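Local structure of hydroxyethylphosphonate dioxygenase (Streptomyces albus, 6B9R) at residues Y111-M116 with R123-S128; K147-Y152 with A205-G210. The protein catalyses the iron- and oxygen-dependent cleavage of the carbon-carbon bond of 2-hydroxyethylphosphonate, yielding hydroxymethylphosphonate and formate. All blocks are in the same frame, centred on the assembly; numbering follows the deposited sequence.

Interaction 1 (Y111-M116 with R123-S128). With 2HE ((2-hydroxyethyl)phosphonic acid), chain F.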
loop_
_atom_site.group_PDB
_atom_site.type_symbol
_atom_site.label_atom_id
_atom_site.label_comp_id
_atom_site.label_asym_id
_atom_site.label_seq_id
_atom_site.Cartn_x
_atom_site.Cartn_y
_atom_site.Cartn_z
ATOM N N TYR A 111 -17.311 -19.277 -18.273
ATOM C CA TYR A 111 -16.533 -18.082 -17.969
ATOM C C TYR A 111 -15.992 -17.452 -19.246
ATOM O O TYR A 111 -15.569 -18.157 -20.167
ATOM C CB TYR A 111 -15.331 -18.395 -17.074
ATOM C CG TYR A 111 -15.594 -19.011 -15.724
ATOM C CD1 TYR A 111 -15.720 -20.387 -15.583
ATOM C CD2 TYR A 111 -15.653 -18.223 -14.580
ATOM C CE1 TYR A 111 -15.924 -20.963 -14.344
ATOM C CE2 TYR A 111 -15.862 -18.790 -13.331
ATOM C CZ TYR A 111 -15.995 -20.162 -13.222
ATOM O OH TYR A 111 -16.190 -20.736 -11.989
ATOM N N ARG A 112 -15.968 -16.120 -19.277
ATOM C CA ARG A 112 -15.327 -15.371 -20.353
ATOM C C ARG A 112 -14.568 -14.199 -19.745
ATOM O O ARG A 112 -15.128 -13.461 -18.927
ATOM C CB ARG A 112 -16.363 -14.862 -21.376
ATOM C CG ARG A 112 -17.036 -15.973 -22.170
ATOM C CD ARG A 112 -18.004 -15.426 -23.208
ATOM N NE ARG A 112 -18.850 -16.481 -23.752
ATOM C CZ ARG A 112 -19.986 -16.259 -24.408
ATOM N NH1 ARG A 112 -20.415 -15.017 -24.605
ATOM N NH2 ARG A 112 -20.696 -17.284 -24.862
ATOM N N ASP A 113 -13.302 -14.027 -20.135
ATOM C CA ASP A 113 -12.573 -12.838 -19.719
ATOM C C ASP A 113 -13.183 -11.590 -20.328
ATOM O O ASP A 113 -13.668 -11.601 -21.465
ATOM C CB ASP A 113 -11.110 -12.882 -20.164
ATOM C CG ASP A 113 -10.343 -14.034 -19.571
ATOM O OD1 ASP A 113 -10.755 -14.572 -18.530
ATOM O OD2 ASP A 113 -9.322 -14.397 -20.170
ATOM N N THR A 114 -13.109 -10.492 -19.577
ATOM C CA THR A 114 -13.311 -9.150 -20.104
ATOM C C THR A 114 -12.058 -8.317 -19.801
ATOM O O THR A 114 -11.033 -8.851 -19.359
ATOM C CB THR A 114 -14.606 -8.536 -19.556
ATOM O OG1 THR A 114 -14.556 -8.457 -18.133
ATOM C CG2 THR A 114 -15.798 -9.391 -19.952
ATOM N N ALA A 115 -12.133 -7.011 -20.057
ATOM C CA ALA A 115 -10.923 -6.190 -20.131
ATOM C C ALA A 115 -10.133 -6.228 -18.827
ATOM O O ALA A 115 -10.675 -5.970 -17.751
ATOM C CB ALA A 115 -11.284 -4.745 -20.484
ATOM N N MET A 116 -8.838 -6.536 -18.943
ATOM C CA MET A 116 -7.920 -6.633 -17.813
ATOM C C MET A 116 -6.617 -5.936 -18.167
ATOM O O MET A 116 -6.360 -5.617 -19.331
ATOM C CB MET A 116 -7.601 -8.080 -17.456
ATOM C CG MET A 116 -8.693 -8.775 -16.775
ATOM S SD MET A 116 -8.278 -10.437 -16.270
ATOM C CE MET A 116 -8.759 -11.356 -17.728
ATOM N N ARG A 123 -9.988 -8.714 -11.916
ATOM C CA ARG A 123 -10.166 -10.020 -12.558
ATOM C C ARG A 123 -11.643 -10.139 -12.912
ATOM O O ARG A 123 -12.416 -10.808 -12.208
ATOM C CB ARG A 123 -9.697 -11.161 -11.656
ATOM C CG ARG A 123 -8.167 -11.169 -11.429
ATOM C CD ARG A 123 -7.427 -11.594 -12.684
ATOM N NE ARG A 123 -5.969 -11.667 -12.475
ATOM C CZ ARG A 123 -5.151 -10.627 -12.591
ATOM N NH1 ARG A 123 -5.632 -9.441 -12.910
ATOM N NH2 ARG A 123 -3.846 -10.780 -12.400
ATOM N N PRO A 124 -12.074 -9.487 -13.999
ATOM C CA PRO A 124 -13.512 -9.379 -14.280
ATOM C C PRO A 124 -13.987 -10.417 -15.275
ATOM O O PRO A 124 -13.551 -10.429 -16.432
ATOM C CB PRO A 124 -13.634 -7.968 -14.853
ATOM C CG PRO A 124 -12.324 -7.786 -15.614
ATOM C CD PRO A 124 -11.288 -8.627 -14.895
ATOM N N GLU A 125 -14.898 -11.287 -14.850
ATOM C CA GLU A 125 -15.366 -12.374 -15.692
ATOM C C GLU A 125 -16.856 -12.205 -15.950
ATOM O O GLU A 125 -17.621 -11.900 -15.030
ATOM C CB GLU A 125 -15.086 -13.746 -15.047
ATOM C CG GLU A 125 -13.611 -14.009 -14.749
ATOM C CD GLU A 125 -12.831 -14.466 -15.970
ATOM O OE1 GLU A 125 -13.125 -15.562 -16.486
ATOM O OE2 GLU A 125 -11.924 -13.725 -16.411
ATOM N N TRP A 126 -17.235 -12.341 -17.216
ATOM C CA TRP A 126 -18.602 -12.648 -17.601
ATOM C C TRP A 126 -18.837 -14.121 -17.302
ATOM O O TRP A 126 -18.007 -14.961 -17.659
ATOM C CB TRP A 126 -18.772 -12.344 -19.090
ATOM C CG TRP A 126 -20.086 -12.691 -19.735
ATOM C CD1 TRP A 126 -21.104 -11.828 -20.033
ATOM C CD2 TRP A 126 -20.504 -13.983 -20.211
ATOM N NE1 TRP A 126 -22.134 -12.507 -20.646
ATOM C CE2 TRP A 126 -21.791 -13.828 -20.766
ATOM C CE3 TRP A 126 -19.921 -15.258 -20.204
ATOM C CZ2 TRP A 126 -22.505 -14.898 -21.313
ATOM C CZ3 TRP A 126 -20.629 -16.324 -20.755
ATOM C CH2 TRP A 126 -21.905 -16.133 -21.302
ATOM N N ILE A 127 -19.938 -14.449 -16.618
ATOM C CA ILE A 127 -20.181 -15.837 -16.231
ATOM C C ILE A 127 -21.663 -16.144 -16.393
ATOM O O ILE A 127 -22.506 -15.519 -15.744
ATOM C CB ILE A 127 -19.735 -16.145 -14.789
ATOM C CG1 ILE A 127 -18.285 -15.684 -14.547
ATOM C CG2 ILE A 127 -19.887 -17.643 -14.523
ATOM C CD1 ILE A 127 -17.823 -15.820 -13.118
ATOM N N SER A 128 -21.986 -17.110 -17.250
ATOM C CA SER A 128 -23.374 -17.515 -17.419
ATOM C C SER A 128 -23.699 -18.651 -16.464
ATOM O O SER A 128 -22.906 -19.577 -16.283
ATOM C CB SER A 128 -23.662 -17.947 -18.856
ATOM O OG SER A 128 -23.002 -19.153 -19.154
HETATM O O3 2HE F . -16.235 -17.667 -8.008
HETATM P P 2HE F . -16.891 -18.720 -8.828
HETATM O O1 2HE F . -17.195 -20.019 -7.928
HETATM O O2 2HE F . -15.978 -19.137 -10.094
HETATM C CA 2HE F . -18.442 -17.988 -9.397
HETATM C CB 2HE F . -18.154 -16.528 -9.737
HETATM O O4 2HE F . -18.067 -15.718 -8.554
#

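Interaction 2 (K147-Y152 with A205-G210). With FE (Fe (III) ion), chain E.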
loop_
_atom_site.group_PDB
_atom_site.type_symbol
_atom_site.label_atom_id
_atom_site.label_comp_id
_atom_site.label_asym_id
_atom_site.label_seq_id
_atom_site.Cartn_x
_atom_site.Cartn_y
_atom_site.Cartn_z
ATOM N N LYS A 147 -15.227 -22.452 -2.714
ATOM C CA LYS A 147 -14.579 -22.436 -1.414
ATOM C C LYS A 147 -14.311 -21.027 -0.924
ATOM O O LYS A 147 -13.679 -20.855 0.126
ATOM C CB LYS A 147 -13.270 -23.225 -1.483
ATOM C CG LYS A 147 -13.446 -24.620 -2.062
ATOM C CD LYS A 147 -12.119 -25.375 -2.111
ATOM C CE LYS A 147 -12.257 -26.731 -2.790
ATOM N NZ LYS A 147 -10.944 -27.172 -3.350
ATOM N N GLY A 148 -14.772 -20.020 -1.660
ATOM C CA GLY A 148 -14.379 -18.655 -1.397
ATOM C C GLY A 148 -13.006 -18.393 -1.986
ATOM O O GLY A 148 -12.212 -19.319 -2.172
ATOM N N HIS A 149 -12.718 -17.135 -2.295
ATOM C CA HIS A 149 -11.465 -16.773 -2.933
ATOM C C HIS A 149 -10.988 -15.442 -2.366
ATOM O O HIS A 149 -11.777 -14.650 -1.833
ATOM C CB HIS A 149 -11.619 -16.713 -4.462
ATOM C CG HIS A 149 -12.801 -15.915 -4.924
ATOM N ND1 HIS A 149 -12.930 -14.565 -4.678
ATOM C CD2 HIS A 149 -13.903 -16.279 -5.623
ATOM C CE1 HIS A 149 -14.066 -14.133 -5.199
ATOM N NE2 HIS A 149 -14.668 -15.151 -5.786
ATOM N N LEU A 150 -9.675 -15.198 -2.496
ATOM C CA LEU A 150 -9.077 -14.041 -1.835
ATOM C C LEU A 150 -9.673 -12.732 -2.340
ATOM O O LEU A 150 -9.906 -11.808 -1.554
ATOM C CB LEU A 150 -7.556 -14.035 -2.022
ATOM C CG LEU A 150 -6.870 -12.768 -1.486
ATOM C CD1 LEU A 150 -7.208 -12.503 -0.011
ATOM C CD2 LEU A 150 -5.362 -12.815 -1.693
ATOM N N LEU A 151 -9.938 -12.634 -3.636
ATOM C CA LEU A 151 -10.315 -11.346 -4.203
ATOM C C LEU A 151 -11.700 -10.917 -3.727
ATOM O O LEU A 151 -12.609 -11.739 -3.580
ATOM C CB LEU A 151 -10.275 -11.396 -5.730
ATOM C CG LEU A 151 -8.870 -11.541 -6.332
ATOM C CD1 LEU A 151 -8.872 -11.233 -7.838
ATOM C CD2 LEU A 151 -7.907 -10.621 -5.599
ATOM N N TYR A 152 -11.840 -9.619 -3.455
ATOM C CA TYR A 152 -13.158 -9.028 -3.258
ATOM C C TYR A 152 -14.005 -9.236 -4.507
ATOM O O TYR A 152 -13.483 -9.341 -5.617
ATOM C CB TYR A 152 -13.030 -7.531 -2.982
ATOM C CG TYR A 152 -12.312 -7.206 -1.693
ATOM C CD1 TYR A 152 -10.919 -7.219 -1.620
ATOM C CD2 TYR A 152 -13.030 -6.869 -0.550
ATOM C CE1 TYR A 152 -10.268 -6.924 -0.431
ATOM C CE2 TYR A 152 -12.391 -6.562 0.636
ATOM C CZ TYR A 152 -11.015 -6.585 0.690
ATOM O OH TYR A 152 -10.397 -6.280 1.872
ATOM N N ALA A 205 -19.019 -10.716 -12.915
ATOM C CA ALA A 205 -18.320 -10.963 -11.649
ATOM C C ALA A 205 -16.998 -10.210 -11.700
ATOM O O ALA A 205 -16.006 -10.711 -12.240
ATOM C CB ALA A 205 -18.101 -12.461 -11.436
ATOM N N LEU A 206 -16.992 -8.990 -11.165
ATOM C CA LEU A 206 -15.840 -8.107 -11.252
ATOM C C LEU A 206 -15.051 -8.222 -9.949
ATOM O O LEU A 206 -15.212 -7.434 -9.011
ATOM C CB LEU A 206 -16.299 -6.666 -11.530
ATOM C CG LEU A 206 -17.350 -6.471 -12.643
ATOM C CD1 LEU A 206 -17.604 -4.985 -12.927
ATOM C CD2 LEU A 206 -16.961 -7.205 -13.924
ATOM N N THR A 207 -14.188 -9.234 -9.888
ATOM C CA THR A 207 -13.346 -9.378 -8.709
ATOM C C THR A 207 -12.118 -8.475 -8.819
ATOM O O THR A 207 -11.681 -8.106 -9.913
ATOM C CB THR A 207 -12.911 -10.836 -8.494
ATOM O OG1 THR A 207 -12.001 -11.233 -9.525
ATOM C CG2 THR A 207 -14.114 -11.784 -8.499
ATOM N N TYR A 208 -11.569 -8.111 -7.663
ATOM C CA TYR A 208 -10.449 -7.182 -7.592
ATOM C C TYR A 208 -9.806 -7.315 -6.218
ATOM O O TYR A 208 -10.355 -7.944 -5.305
ATOM C CB TYR A 208 -10.892 -5.741 -7.894
ATOM C CG TYR A 208 -11.706 -5.082 -6.789
ATOM C CD1 TYR A 208 -13.078 -5.314 -6.678
ATOM C CD2 TYR A 208 -11.107 -4.215 -5.877
ATOM C CE1 TYR A 208 -13.831 -4.718 -5.674
ATOM C CE2 TYR A 208 -11.855 -3.607 -4.856
ATOM C CZ TYR A 208 -13.226 -3.866 -4.768
ATOM O OH TYR A 208 -13.997 -3.272 -3.775
ATOM N N GLY A 209 -8.604 -6.745 -6.095
ATOM C CA GLY A 209 -7.776 -7.031 -4.936
ATOM C C GLY A 209 -7.490 -5.857 -4.007
ATOM O O GLY A 209 -7.809 -5.910 -2.814
ATOM N N GLY A 210 -6.842 -4.823 -4.497
ATOM C CA GLY A 210 -6.506 -3.761 -3.596
ATOM C C GLY A 210 -5.265 -3.990 -2.749
ATOM O O GLY A 210 -4.267 -4.594 -3.165
HETATM FE FE FE E . -16.587 -15.460 -6.974
HETATM O O HOH W 1 -15.606 -14.717 -9.213
#

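Interaction 1 (Y111-M116 with R123-S128)
W126 and R112 face each other as a hydrogen-bonded pair in an antiparallel β-hairpin, strands 106-113 and 123-129 of the cupin sheet that carries the substrate pocket. R112 N donates to W126 O (2.8 Å) and W126 N to R112 O (2.9 Å). Their side chains run alongside each other on one face of the sheet. With R112 extended from CG to NE, its methylenes follow the rim of the indole, CD lying 3.6 Å from W126 CE3. The guanidinium then settles flat on the aromatic system, planes 10° apart, and makes a cation-pi contact, R112 CZ being 4.0 Å from the centroid of the W126 six-membered ring. A salt bridge from NE to E110 probably helps to fix the guanidinium's rotation. The face carrying Y111 and I127 serves the ligand. Their side chains point the same way, Y111 CD2 lying 3.6 Å from I127 CD1, and phosphonate oxygen O2 sits at the edge of the tyrosine ring, near its plane, where Y111 OH donates a very short 2.5 Å hydrogen bond to it. Further along this face the carboxylates of D113 and E125 share a salt-bridge partner, R99. Past the paired strands, T114 grips P124 O twice, through its N and through OG1. The hydroxyl, which also bonds Y366, reaches P124 O from above the carbonyl plane, with OG1 2.8 Å away.

Interaction 2 (K147-Y152 with A205-G210)
The iron site of the cupin fold lies at this contact, where H149, a metal ligand on the loop leading into strand 152-158, packs against T207 of strand 202-208. H149 NE2 binds the iron at 2.3 Å, with Q153 and H190 as the other protein ligands, and a water lies 2.6 Å from the metal. On the other side of the imidazole, H149 ND1 makes a weak bond to L151 O (3.0 Å), which may help set the ring's rotation. T207 CG2 touches the same ring at CE1, while T207 OG1 bonds R123 O. L151 straddles the strand end: its CD1 rests 3.6 Å from T207 OG1 and its CD2 3.7 Å from G209 CA. An alanine in place of L151 would probably open a gap beside T207 and G209, removing packing next to the loop that carries H149. Y152 pairs antiparallel with Y208, whose N donates to Y152 O (3.1 Å). The two tyrosine rings are slid apart and barely overlap; instead Y152 CB makes a CH-pi contact over one face of the Y208 ring. The Y208 hydroxyl is held by H339, T342 and W183. Y152 CB stands 4.2 Å from the Y208 ring centroid.

Overall arrangement
Interactions 1 and 2 both reach the same sheet, their centres about 13 Å apart, and meet where strand 123-129 runs beside strand 202-208. R123 N to T207 O (2.7 Å) and A205 N to E125 O (2.8 Å) are probable hydrogen bonds, and R123 CG packs on L151 CD1 at 3.7 Å. The substrate spans both contacts. Interaction 1 supplies Y111 to the phosphonate and I127 CD1 beside substrate CB (3.5 Å); interaction 2 supplies H149 to the iron. 2HE O4 lies 2.2 Å from the iron (FE). 2HE O3 lies 2.5 Å from the iron (FE), consistent with bidentate binding. K29 and W449 of the second subunit also bond the substrate, completing the pocket across the dimer.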